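Local coordinates for hypothetical protein PH1819 (Pyrococcus horikoshii, PDB 2EEN) that is of unknown function but carries a CYTH domain, the fold of class IV adenylyl cyclases and thiamine triphosphatases, and so probably acts on a triphosphate-containing substrate, at residues A10-F15 with G131-E135; K17-F22 with I156-L160. All coordinates share one frame; numbering follows the deposited sequence.

Contact 1. Residues A10-F15 with G131-E135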
loop_
_atom_site.group_PDB
_atom_site.type_symbol
_atom_site.label_atom_id
_atom_site.label_comp_id
_atom_site.label_asym_id
_atom_site.label_seq_id
_atom_site.Cartn_x
_atom_site.Cartn_y
_atom_site.Cartn_z
ATOM N N ALA A 10 -4.457 -18.427 -26.704
ATOM C CA ALA A 10 -3.401 -19.294 -27.201
ATOM C C ALA A 10 -3.760 -20.774 -27.149
ATOM O O ALA A 10 -4.894 -21.148 -26.837
ATOM C CB ALA A 10 -2.104 -19.037 -26.423
ATOM N N ASN A 11 -2.774 -21.608 -27.456
ATOM C CA ASN A 11 -2.935 -23.052 -27.483
ATOM C C ASN A 11 -1.545 -23.672 -27.503
ATOM O O ASN A 11 -0.548 -22.950 -27.554
ATOM C CB ASN A 11 -3.692 -23.460 -28.743
ATOM C CG ASN A 11 -3.074 -22.873 -30.002
ATOM O OD1 ASN A 11 -1.870 -22.999 -30.232
ATOM N ND2 ASN A 11 -3.896 -22.229 -30.822
ATOM N N ASP A 12 -1.476 -25.001 -27.475
ATOM C CA ASP A 12 -0.187 -25.691 -27.482
ATOM C C ASP A 12 0.682 -25.273 -28.664
ATOM O O ASP A 12 1.907 -25.187 -28.545
ATOM C CB ASP A 12 -0.385 -27.212 -27.520
ATOM C CG ASP A 12 -0.991 -27.757 -26.240
ATOM O OD1 ASP A 12 -0.548 -27.345 -25.148
ATOM O OD2 ASP A 12 -1.903 -28.607 -26.327
ATOM N N GLU A 13 0.044 -25.024 -29.801
ATOM C CA GLU A 13 0.745 -24.618 -31.013
ATOM C C GLU A 13 1.485 -23.297 -30.822
ATOM O O GLU A 13 2.678 -23.196 -31.120
ATOM C CB GLU A 13 -0.250 -24.480 -32.169
ATOM C CG GLU A 13 0.318 -23.827 -33.418
ATOM C CD GLU A 13 -0.756 -23.532 -34.452
ATOM O OE1 GLU A 13 -1.267 -24.492 -35.069
ATOM O OE2 GLU A 13 -1.089 -22.342 -34.645
ATOM N N ILE A 14 0.775 -22.285 -30.335
ATOM C CA ILE A 14 1.380 -20.975 -30.118
ATOM C C ILE A 14 2.458 -21.065 -29.042
ATOM O O ILE A 14 3.531 -20.475 -29.178
ATOM C CB ILE A 14 0.308 -19.934 -29.713
ATOM C CG1 ILE A 14 -0.604 -19.657 -30.912
ATOM C CG2 ILE A 14 0.970 -18.645 -29.245
ATOM C CD1 ILE A 14 -1.782 -18.751 -30.614
ATOM N N PHE A 15 2.166 -21.807 -27.979
ATOM C CA PHE A 15 3.116 -21.985 -26.885
ATOM C C PHE A 15 4.421 -22.593 -27.391
ATOM O O PHE A 15 5.505 -22.094 -27.086
ATOM C CB PHE A 15 2.510 -22.883 -25.797
ATOM C CG PHE A 15 1.645 -22.143 -24.802
ATOM C CD1 PHE A 15 1.044 -20.936 -25.137
ATOM C CD2 PHE A 15 1.430 -22.667 -23.530
ATOM C CE1 PHE A 15 0.240 -20.258 -24.221
ATOM C CE2 PHE A 15 0.627 -22.000 -22.606
ATOM C CZ PHE A 15 0.031 -20.789 -22.953
ATOM N N GLY A 131 -7.919 -21.020 -19.300
ATOM C CA GLY A 131 -7.144 -21.692 -20.325
ATOM C C GLY A 131 -5.871 -20.963 -20.701
ATOM O O GLY A 131 -5.349 -20.162 -19.927
ATOM N N LYS A 132 -5.381 -21.235 -21.905
ATOM C CA LYS A 132 -4.143 -20.637 -22.395
ATOM C C LYS A 132 -4.267 -19.286 -23.091
ATOM O O LYS A 132 -5.145 -19.072 -23.930
ATOM C CB LYS A 132 -3.450 -21.602 -23.356
ATOM C CG LYS A 132 -3.014 -22.908 -22.734
ATOM C CD LYS A 132 -2.365 -23.806 -23.779
ATOM C CE LYS A 132 -1.652 -24.988 -23.139
ATOM N NZ LYS A 132 -2.556 -25.801 -22.286
ATOM N N PHE A 133 -3.363 -18.382 -22.733
ATOM C CA PHE A 133 -3.305 -17.052 -23.324
ATOM C C PHE A 133 -1.847 -16.698 -23.541
ATOM O O PHE A 133 -0.946 -17.344 -23.001
ATOM C CB PHE A 133 -3.893 -15.987 -22.400
ATOM C CG PHE A 133 -5.366 -16.112 -22.186
ATOM C CD1 PHE A 133 -5.873 -17.111 -21.367
ATOM C CD2 PHE A 133 -6.244 -15.226 -22.794
ATOM C CE1 PHE A 133 -7.242 -17.232 -21.158
ATOM C CE2 PHE A 133 -7.624 -15.335 -22.591
ATOM C CZ PHE A 133 -8.119 -16.341 -21.768
ATOM N N ILE A 134 -1.630 -15.667 -24.343
ATOM C CA ILE A 134 -0.291 -15.181 -24.592
ATOM C C ILE A 134 -0.351 -13.669 -24.468
ATOM O O ILE A 134 -1.248 -13.014 -25.006
ATOM C CB ILE A 134 0.233 -15.581 -25.988
ATOM C CG1 ILE A 134 1.655 -15.032 -26.163
ATOM C CG2 ILE A 134 -0.701 -15.068 -27.081
ATOM C CD1 ILE A 134 2.385 -15.580 -27.360
ATOM N N GLU A 135 0.587 -13.116 -23.714
ATOM C CA GLU A 135 0.635 -11.682 -23.534
ATOM C C GLU A 135 1.979 -11.185 -24.012
ATOM O O GLU A 135 2.947 -11.946 -24.069
ATOM C CB GLU A 135 0.435 -11.309 -22.062
ATOM C CG GLU A 135 -1.011 -11.426 -21.590
ATOM C CD GLU A 135 -1.229 -10.878 -20.187
ATOM O OE1 GLU A 135 -0.489 -9.958 -19.778
ATOM O OE2 GLU A 135 -2.157 -11.350 -19.495
HETATM O O HOH W 1 -1.009 -28.706 -22.654
#
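A10 N donates to K132 O over 2.9 Å, a nearly straight backbone bond (N-H...O 162°). The methyl of A10 points at the strand, CB lying 3.7 Å from F133 C and also touching I134 CB. K132 has the largest share of the buried surface of any residue here. Its chain leaves the backbone with CG anti to the carbonyl carbon (chi1 -63°) and runs extended as far as CE, which brings the methylenes across the F15 ring: CD sits over one face, offset toward the rim, 4.0 Å from the ring centroid in a CH-pi contact. The edge of the same ring meets the strand backbone, F15 CE1 lying 3.4 Å from F133 O near the ring plane, while L124 of the adjoining strand 120-127 also packs against F15.

In the antiparallel beta tunnel of the CYTH fold, strand 3-9, bearing the family's ExExK signature, pairs with strand 131-139, and the chain then turns into helix 12-19 on the outer surface. N11 starts that helix as its N-cap, OD1 accepting from I14 N at 2.7 Å. Farther into the first turn, the side chains of I14 and I134 cross at about a right angle, with I14 CG2 and I134 CD1 3.9 Å apart and V162 packing on both residues.

On the solvent side, a bend at the last torsion of K132 turns NZ toward D12, but the salt bridge to D12 OD1 is long, 3.8 Å. A water donates to OD1 and accepts a weak bond from NZ. The stronger salt bridge of NZ is to E126 on the neighbouring strand 120-127.

Contact 2. Residues K17-F22 with I156-L160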
loop_
_atom_site.group_PDB
_atom_site.type_symbol
_atom_site.label_atom_id
_atom_site.label_comp_id
_atom_site.label_asym_id
_atom_site.label_seq_id
_atom_site.Cartn_x
_atom_site.Cartn_y
_atom_site.Cartn_z
ATOM N N LYS A 17 5.634 -22.651 -30.448
ATOM C CA LYS A 17 6.308 -21.759 -31.381
ATOM C C LYS A 17 7.120 -20.728 -30.609
ATOM O O LYS A 17 8.238 -20.386 -30.991
ATOM C CB LYS A 17 5.287 -21.074 -32.296
ATOM C CG LYS A 17 5.916 -20.328 -33.466
ATOM C CD LYS A 17 4.924 -19.919 -34.543
ATOM C CE LYS A 17 5.627 -19.305 -35.745
ATOM N NZ LYS A 17 4.610 -18.789 -36.700
ATOM N N VAL A 18 6.570 -20.247 -29.504
ATOM C CA VAL A 18 7.291 -19.280 -28.697
ATOM C C VAL A 18 8.535 -19.920 -28.097
ATOM O O VAL A 18 9.609 -19.315 -28.081
ATOM C CB VAL A 18 6.404 -18.736 -27.564
ATOM C CG1 VAL A 18 7.256 -18.065 -26.504
ATOM C CG2 VAL A 18 5.400 -17.750 -28.138
ATOM N N ARG A 19 8.397 -21.148 -27.608
ATOM C CA ARG A 19 9.523 -21.840 -26.993
ATOM C C ARG A 19 10.650 -22.094 -27.986
ATOM O O ARG A 19 11.823 -22.155 -27.605
ATOM C CB ARG A 19 9.068 -23.166 -26.380
ATOM C CG ARG A 19 8.016 -23.025 -25.294
ATOM C CD ARG A 19 7.853 -24.323 -24.519
ATOM N NE ARG A 19 6.752 -24.259 -23.563
ATOM C CZ ARG A 19 5.516 -24.679 -23.815
ATOM N NH1 ARG A 19 5.217 -25.202 -24.999
ATOM N NH2 ARG A 19 4.580 -24.572 -22.886
ATOM N N GLU A 20 10.289 -22.230 -29.258
ATOM C CA GLU A 20 11.263 -22.480 -30.318
ATOM C C GLU A 20 11.674 -21.203 -31.056
ATOM O O GLU A 20 12.425 -21.255 -32.030
ATOM C CB GLU A 20 10.686 -23.487 -31.319
ATOM C CG GLU A 20 10.419 -24.871 -30.733
ATOM C CD GLU A 20 11.690 -25.680 -30.530
ATOM O OE1 GLU A 20 12.646 -25.152 -29.924
ATOM O OE2 GLU A 20 11.730 -26.851 -30.970
ATOM N N THR A 21 11.194 -20.053 -30.595
ATOM C CA THR A 21 11.527 -18.794 -31.252
ATOM C C THR A 21 12.249 -17.817 -30.338
ATOM O O THR A 21 13.089 -17.033 -30.785
ATOM C CB THR A 21 10.263 -18.076 -31.766
ATOM O OG1 THR A 21 9.574 -18.916 -32.696
ATOM C CG2 THR A 21 10.636 -16.764 -32.442
ATOM N N PHE A 22 11.921 -17.868 -29.055
ATOM C CA PHE A 22 12.506 -16.936 -28.112
ATOM C C PHE A 22 13.204 -17.545 -26.918
ATOM O O PHE A 22 12.918 -18.661 -26.494
ATOM C CB PHE A 22 11.423 -15.984 -27.605
ATOM C CG PHE A 22 10.721 -15.234 -28.693
ATOM C CD1 PHE A 22 11.389 -14.262 -29.431
ATOM C CD2 PHE A 22 9.385 -15.498 -28.983
ATOM C CE1 PHE A 22 10.737 -13.557 -30.443
ATOM C CE2 PHE A 22 8.726 -14.803 -29.987
ATOM C CZ PHE A 22 9.402 -13.830 -30.720
ATOM N N ILE A 156 4.091 -8.866 -33.709
ATOM C CA ILE A 156 4.864 -9.968 -33.149
ATOM C C ILE A 156 3.959 -11.147 -32.789
ATOM O O ILE A 156 4.265 -12.293 -33.113
ATOM C CB ILE A 156 5.644 -9.511 -31.900
ATOM C CG1 ILE A 156 6.738 -8.524 -32.315
ATOM C CG2 ILE A 156 6.257 -10.708 -31.194
ATOM C CD1 ILE A 156 7.394 -7.823 -31.154
ATOM N N LEU A 157 2.840 -10.866 -32.129
ATOM C CA LEU A 157 1.918 -11.931 -31.754
ATOM C C LEU A 157 1.257 -12.596 -32.959
ATOM O O LEU A 157 1.121 -13.818 -32.999
ATOM C CB LEU A 157 0.843 -11.402 -30.803
ATOM C CG LEU A 157 1.376 -11.096 -29.404
ATOM C CD1 LEU A 157 0.224 -10.740 -28.485
ATOM C CD2 LEU A 157 2.131 -12.311 -28.877
ATOM N N ARG A 158 0.855 -11.799 -33.942
ATOM C CA ARG A 158 0.220 -12.372 -35.121
ATOM C C ARG A 158 1.210 -13.241 -35.887
ATOM O O ARG A 158 0.833 -14.257 -36.476
ATOM C CB ARG A 158 -0.355 -11.265 -36.012
ATOM C CG ARG A 158 -1.663 -10.705 -35.469
ATOM C CD ARG A 158 -2.356 -9.769 -36.441
ATOM N NE ARG A 158 -3.725 -9.518 -36.004
ATOM C CZ ARG A 158 -4.703 -10.420 -36.067
ATOM N NH1 ARG A 158 -4.467 -11.630 -36.558
ATOM N NH2 ARG A 158 -5.913 -10.119 -35.617
ATOM N N GLU A 159 2.485 -12.866 -35.853
ATOM C CA GLU A 159 3.502 -13.649 -36.539
ATOM C C GLU A 159 3.729 -14.985 -35.839
ATOM O O GLU A 159 4.326 -15.902 -36.410
ATOM C CB GLU A 159 4.813 -12.871 -36.617
ATOM C CG GLU A 159 4.749 -11.676 -37.555
ATOM C CD GLU A 159 4.800 -12.025 -39.046
ATOM O OE1 GLU A 159 4.928 -13.213 -39.431
ATOM O OE2 GLU A 159 4.745 -11.065 -39.841
ATOM N N LEU A 160 3.249 -15.093 -34.603
ATOM C CA LEU A 160 3.379 -16.324 -33.830
ATOM C C LEU A 160 2.146 -17.206 -33.977
ATOM O O LEU A 160 2.142 -18.358 -33.547
ATOM C CB LEU A 160 3.596 -15.994 -32.357
ATOM C CG LEU A 160 4.948 -15.355 -32.042
ATOM C CD1 LEU A 160 4.936 -14.829 -30.612
ATOM C CD2 LEU A 160 6.060 -16.374 -32.251
#
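The F22 ring meets L160 along its edge, where CD1 of the leucine lies in the ring plane, while T21 CG2 covers one face, 3.5 Å above its centre. F22 CE2 is the touching atom, 3.8 Å from L160 CD2, which approaches obliquely. I156 CG2, one helical turn earlier, makes a looser approach to F22 CZ. Both methyls of L160 thus meet F22 CE2; in addition L160 CD1 lies 3.9 Å from V18 CG2, and CD2 lies near K17 CG.

In this CYTH barrel the two helices lie over the same outer face of the sheet. Y114 and V116 of strand 102-117 pack on F22, Y114 and L124 on V18, and I122 touches F22, I156 and L160 alike, so the last turns of helix 12-19 and helix 146-160 meet above the strands.

Toward solvent the contact becomes polar. K17 starts with CG anti to the backbone N (chi1 -169°) and stays extended to its tip, crossing L160 obliquely until NZ donates to E159 O over 2.9 Å; on the way K17 CD comes 3.3 Å from L160 O. The donor is tilted only 17° from the carbonyl plane of E159. A carbonyl this late in helix 146-160 would probably be a favourable partner for an ammonium. Within the other segment, helix 12-19 unwinds as V18 O takes both T21 N and F22 N, and T21 OG1 donates to K17 O at 2.6 Å, fixing the turn that presents F22.

Contact 1 and contact 2 draw on opposite ends of helix 12-19, and their centres lie about 10 Å apart. I134 joins them: its CD1, which meets the first turn of that helix in contact 1, also packs 3.6 Å from L157 CD2 and 3.8 Å from V18 CG2, with L160 CD1 a little farther away. One apolar layer therefore runs from the strand through both helices on the outside of the barrel. Along strand 131-139 the neighbouring F133 turns to the other face, as does E135, which has long, weak ion pairs to R111 and K76 and the like charges of E5 and D125 close by, a setting consistent with the triphosphate-binding tunnel of relatives.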